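Local coordinates for Ycf54 protein (Thermosynechococcus elongatus, PDB 3HZE), which is of unknown function but, as a Ycf54 family member, probably assists the aerobic cyclase step of chlorophyll biosynthesis, at residues Ser10-Phe13 against Leu14-Glu18; Asn72-Phe75 against Ile76-Leu79. One frame throughout, in Å; residues are numbered along the deposited sequence.

Interaction 1. Residues Ser10-Phe13 against Leu14-Glu18; sequences SKKF and LTEEE
The short helix 13-16, which follows strand 3-10, is joined to the residues before it by a serine cap and a chain of main-chain bonds, with F13 and L14 on its inner side. L14 N donates to S10 O (3.1 Å), closing the first turn, while S10 OG accepts a nearly straight bond from F13 N at 3.0 Å. The oxygen of K12 is gripped twice: E16 N arrives nearly end-on to the carbonyl, whereas T15 N comes from above its plane. T15 OG1, set between its own backbone N and carbonyl carbon (chi1 57°), turns back to K11 O and donates at 2.7 Å. On the outer side K12 NZ forms a salt bridge with E16 OE1 (3.1 Å), meeting that oxygen from above the carboxylate plane; the bend at chi4 carries the ammonium there.

F13 O also takes two donors, E18 N at 3.0 Å and E17 N at 3.2 Å, the second less straight at 138°. E18 runs alongside F13, whereas E17 crosses it at about a right angle: E17 OE2 stands at the ring edge, 3.7 Å from F13 CE2, with ring and carboxylate planes 74° apart, and E18 CG comes obliquely to F13 CZ at 3.6 Å. Beyond these segments the ring also touches L83, Y85 and V86, and L14 reaches A66 and I68 of strand 65-70. Were F13 replaced by an alanine, the E18 methylenes and L83 would probably each lose the aromatic surface they rest on, and the E17 side chain would be freer to turn. The pattern is that of a short, serine-capped helical turn at the end of a strand, packed by its apolar side against helix 73-83 and strand 65-70.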
loop_
_atom_site.group_PDB
_atom_site.type_symbol
_atom_site.label_atom_id
_atom_site.label_comp_id
_atom_site.label_asym_id
_atom_site.label_seq_id
_atom_site.Cartn_x
_atom_site.Cartn_y
_atom_site.Cartn_z
ATOM N N SER A 10 -0.155 -7.594 -6.704
ATOM C CA SER A 10 -1.406 -7.906 -7.378
ATOM C C SER A 10 -2.443 -8.234 -6.310
ATOM O O SER A 10 -2.098 -8.708 -5.223
ATOM C CB SER A 10 -1.221 -9.113 -8.306
ATOM O OG SER A 10 -0.951 -10.286 -7.558
ATOM N N LYS A 11 -3.710 -7.973 -6.609
ATOM C CA LYS A 11 -4.768 -8.269 -5.661
ATOM C C LYS A 11 -4.831 -9.784 -5.506
ATOM O O LYS A 11 -5.204 -10.308 -4.453
ATOM C CB LYS A 11 -6.111 -7.724 -6.165
ATOM C CG LYS A 11 -6.042 -6.259 -6.572
ATOM C CD LYS A 11 -7.258 -5.455 -6.121
ATOM C CE LYS A 11 -8.551 -5.985 -6.700
ATOM N NZ LYS A 11 -9.702 -5.090 -6.379
ATOM N N LYS A 12 -4.450 -10.484 -6.567
ATOM C CA LYS A 12 -4.450 -11.945 -6.553
ATOM C C LYS A 12 -3.505 -12.441 -5.452
ATOM O O LYS A 12 -3.880 -13.278 -4.627
ATOM C CB LYS A 12 -3.999 -12.483 -7.917
ATOM C CG LYS A 12 -4.055 -14.002 -8.037
ATOM C CD LYS A 12 -3.427 -14.465 -9.350
ATOM C CE LYS A 12 -3.418 -15.984 -9.471
ATOM N NZ LYS A 12 -4.796 -16.535 -9.588
ATOM N N PHE A 13 -2.285 -11.916 -5.431
ATOM C CA PHE A 13 -1.319 -12.319 -4.411
ATOM C C PHE A 13 -1.792 -11.940 -3.004
ATOM O O PHE A 13 -1.628 -12.709 -2.057
ATOM C CB PHE A 13 0.046 -11.683 -4.692
ATOM C CG PHE A 13 1.063 -11.913 -3.601
ATOM C CD1 PHE A 13 1.332 -10.920 -2.666
ATOM C CD2 PHE A 13 1.749 -13.121 -3.509
ATOM C CE1 PHE A 13 2.273 -11.124 -1.652
ATOM C CE2 PHE A 13 2.689 -13.339 -2.500
ATOM C CZ PHE A 13 2.953 -12.337 -1.571
ATOM N N LEU A 14 -2.384 -10.758 -2.879
ATOM C CA LEU A 14 -2.874 -10.257 -1.594
ATOM C C LEU A 14 -4.213 -10.856 -1.144
ATOM O O LEU A 14 -4.779 -10.427 -0.134
ATOM C CB LEU A 14 -2.998 -8.726 -1.643
ATOM C CG LEU A 14 -1.683 -7.957 -1.805
ATOM C CD1 LEU A 14 -1.957 -6.467 -1.992
ATOM C CD2 LEU A 14 -0.813 -8.195 -0.580
ATOM N N THR A 15 -4.732 -11.824 -1.893
ATOM C CA THR A 15 -5.985 -12.462 -1.516
ATOM C C THR A 15 -5.839 -13.991 -1.493
ATOM O O THR A 15 -6.463 -14.660 -0.670
ATOM C CB THR A 15 -7.153 -12.070 -2.472
ATOM O OG1 THR A 15 -6.812 -12.403 -3.821
ATOM C CG2 THR A 15 -7.435 -10.569 -2.394
ATOM N N GLU A 16 -4.997 -14.545 -2.367
ATOM C CA GLU A 16 -4.823 -15.998 -2.416
ATOM C C GLU A 16 -3.565 -16.521 -1.741
ATOM O O GLU A 16 -3.408 -17.733 -1.578
ATOM C CB GLU A 16 -4.853 -16.493 -3.872
ATOM C CG GLU A 16 -6.045 -15.980 -4.662
ATOM C CD GLU A 16 -6.228 -16.687 -5.995
ATOM O OE1 GLU A 16 -5.224 -17.141 -6.583
ATOM O OE2 GLU A 16 -7.386 -16.775 -6.458
ATOM N N GLU A 17 -2.665 -15.623 -1.354
ATOM C CA GLU A 17 -1.429 -16.040 -0.704
ATOM C C GLU A 17 -1.110 -15.310 0.595
ATOM O O GLU A 17 -0.766 -15.941 1.592
ATOM C CB GLU A 17 -0.234 -15.884 -1.653
ATOM C CG GLU A 17 -0.201 -16.885 -2.799
ATOM C CD GLU A 17 1.077 -16.784 -3.612
ATOM O OE1 GLU A 17 0.995 -16.536 -4.833
ATOM O OE2 GLU A 17 2.168 -16.947 -3.029
ATOM N N GLU A 18 -1.224 -13.988 0.583
ATOM C CA GLU A 18 -0.905 -13.200 1.764
ATOM C C GLU A 18 -1.954 -12.150 2.123
ATOM O O GLU A 18 -1.710 -10.949 1.977
ATOM C CB GLU A 18 0.447 -12.503 1.570
ATOM C CG GLU A 18 1.641 -13.436 1.546
ATOM C CD GLU A 18 1.887 -14.095 2.883
ATOM O OE1 GLU A 18 1.314 -13.636 3.895
ATOM O OE2 GLU A 18 2.666 -15.069 2.925
#

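Interaction 2. Residues Asn72-Phe75 against Ile76-Leu79; sequences NQQF and IQWL
With chi1 of 175°, F75 swings CG away from its backbone N and projects its ring outward from the helix, where W78 and L79 of the next turn meet it; L79, whose CG lies opposite its carbonyl carbon (chi1 -80°), sends CD1 over one face of that ring. In this CH-pi contact L79 CD1 lies 4.2 Å from the centroid of the F75 ring and 27° off its normal. W78 approaches differently. Its six-membered ring meets F75 rim to rim, with F75 CE1 3.9 Å from W78 CE3, so the nearly parallel planes do not stack. I76 adds a looser apolar touch, its CD1 lying 4.3 Å from F75 CD2.

On another side of the helix the glutamines pack together. The amides of Q73 and Q77 are stacked, with Q73 NE2 4.0 Å from Q77 NE2. Q74, folded at chi2, runs alongside Q77 with its amide almost perpendicular, and Q74 NE2 gives Q77 OE1 a weak bond of 3.0 Å. Beneath the side chains the helix ladder runs from Q77 N to Q73 O, W78 N to Q74 O and L79 N to F75 O, the first of these at 2.9 Å. At the start N72 OD1 accepts from F75 N at 3.0 Å, the donor standing above the plane of the side-chain carbonyl; N72 N is itself bonded to S70 OG.

F75 and L79 pack on I68 of strand 65-70, I76 on Y5 and I7 of strand 3-10, and R27 of helix 21-34 makes a cation-pi contact with the F75 ring. This is the asparagine N-capped first part of an amphipathic helix, with F75, I76 and L79 turned to an antiparallel sheet, Q74, Q77 and W78 on the more exposed side and Q73 at the sheet's margin.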
loop_
_atom_site.group_PDB
_atom_site.type_symbol
_atom_site.label_atom_id
_atom_site.label_comp_id
_atom_site.label_asym_id
_atom_site.label_seq_id
_atom_site.Cartn_x
_atom_site.Cartn_y
_atom_site.Cartn_z
ATOM N N ASN A 72 5.000 5.496 7.877
ATOM C CA ASN A 72 5.935 4.800 8.765
ATOM C C ASN A 72 6.732 3.842 7.880
ATOM O O ASN A 72 6.230 2.789 7.483
ATOM C CB ASN A 72 5.173 3.999 9.825
ATOM C CG ASN A 72 6.103 3.261 10.781
ATOM O OD1 ASN A 72 7.090 2.658 10.360
ATOM N ND2 ASN A 72 5.785 3.303 12.073
ATOM N N GLN A 73 7.977 4.195 7.584
ATOM C CA GLN A 73 8.800 3.366 6.716
ATOM C C GLN A 73 9.087 1.964 7.242
ATOM O O GLN A 73 9.135 1.015 6.462
ATOM C CB GLN A 73 10.118 4.078 6.398
ATOM C CG GLN A 73 11.091 3.252 5.572
ATOM C CD GLN A 73 12.279 4.062 5.097
ATOM O OE1 GLN A 73 12.799 4.910 5.826
ATOM N NE2 GLN A 73 12.724 3.799 3.875
ATOM N N GLN A 74 9.276 1.819 8.552
ATOM C CA GLN A 74 9.566 0.501 9.107
ATOM C C GLN A 74 8.426 -0.484 8.919
ATOM O O GLN A 74 8.667 -1.670 8.721
ATOM C CB GLN A 74 9.929 0.611 10.591
ATOM C CG GLN A 74 11.354 1.121 10.818
ATOM C CD GLN A 74 11.619 2.444 10.119
ATOM O OE1 GLN A 74 10.966 3.453 10.404
ATOM N NE2 GLN A 74 12.580 2.447 9.197
ATOM N N PHE A 75 7.189 0.001 8.982
ATOM C CA PHE A 75 6.039 -0.875 8.796
ATOM C C PHE A 75 6.071 -1.445 7.382
ATOM O O PHE A 75 5.788 -2.623 7.168
ATOM C CB PHE A 75 4.741 -0.098 9.013
ATOM C CG PHE A 75 3.508 -0.891 8.714
ATOM C CD1 PHE A 75 3.265 -2.103 9.359
ATOM C CD2 PHE A 75 2.594 -0.439 7.774
ATOM C CE1 PHE A 75 2.120 -2.854 9.063
ATOM C CE2 PHE A 75 1.444 -1.183 7.471
ATOM C CZ PHE A 75 1.210 -2.391 8.119
ATOM N N ILE A 76 6.416 -0.595 6.418
ATOM C CA ILE A 76 6.486 -1.014 5.026
ATOM C C ILE A 76 7.642 -1.989 4.837
ATOM O O ILE A 76 7.509 -2.985 4.125
ATOM C CB ILE A 76 6.655 0.213 4.095
ATOM C CG1 ILE A 76 5.398 1.084 4.180
ATOM C CG2 ILE A 76 6.906 -0.224 2.669
ATOM C CD1 ILE A 76 4.096 0.346 3.794
ATOM N N GLN A 77 8.777 -1.710 5.474
ATOM C CA GLN A 77 9.921 -2.608 5.363
ATOM C C GLN A 77 9.552 -3.951 5.991
ATOM O O GLN A 77 9.973 -5.003 5.521
ATOM C CB GLN A 77 11.150 -2.025 6.076
ATOM C CG GLN A 77 11.622 -0.688 5.521
ATOM C CD GLN A 77 12.779 -0.102 6.317
ATOM O OE1 GLN A 77 12.752 -0.083 7.550
ATOM N NE2 GLN A 77 13.795 0.391 5.614
ATOM N N TRP A 78 8.765 -3.912 7.060
ATOM C CA TRP A 78 8.341 -5.138 7.719
ATOM C C TRP A 78 7.461 -5.962 6.767
ATOM O O TRP A 78 7.619 -7.183 6.657
ATOM C CB TRP A 78 7.575 -4.805 8.998
ATOM C CG TRP A 78 6.981 -5.997 9.663
ATOM C CD1 TRP A 78 7.612 -6.886 10.484
ATOM C CD2 TRP A 78 5.627 -6.448 9.544
ATOM N NE1 TRP A 78 6.733 -7.865 10.886
ATOM C CE2 TRP A 78 5.508 -7.618 10.324
ATOM C CE3 TRP A 78 4.501 -5.972 8.852
ATOM C CZ2 TRP A 78 4.304 -8.323 10.434
ATOM C CZ3 TRP A 78 3.305 -6.671 8.962
ATOM C CH2 TRP A 78 3.216 -7.835 9.749
ATOM N N LEU A 79 6.537 -5.294 6.080
ATOM C CA LEU A 79 5.655 -5.986 5.131
ATOM C C LEU A 79 6.471 -6.654 4.020
ATOM O O LEU A 79 6.176 -7.774 3.619
ATOM C CB LEU A 79 4.647 -5.001 4.516
ATOM C CG LEU A 79 3.420 -4.640 5.366
ATOM C CD1 LEU A 79 2.619 -3.538 4.678
ATOM C CD2 LEU A 79 2.547 -5.878 5.559
#

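How the interactions relate
Residues 10-18 of interaction 1 come first along the chain and residues 72-79 of interaction 2 well after them; their centres are 19 Å apart and their nearest atoms about 7 Å, without touching. Residues 10-18 leave strand 3-10 and form helix 13-16, whereas residues 72-79 follow strand 65-70 and begin helix 73-83. These two strands are antiparallel neighbours in the middle of the four-stranded sheet. Helix 73-83 links the contacts: its early turns hold interaction 2, while L83 near its other end touches F13, L14 and E18 of interaction 1. Both contacts also meet I68, through L14 in one and F75 and L79 in the other, so sheet and helix connect two local capped turns.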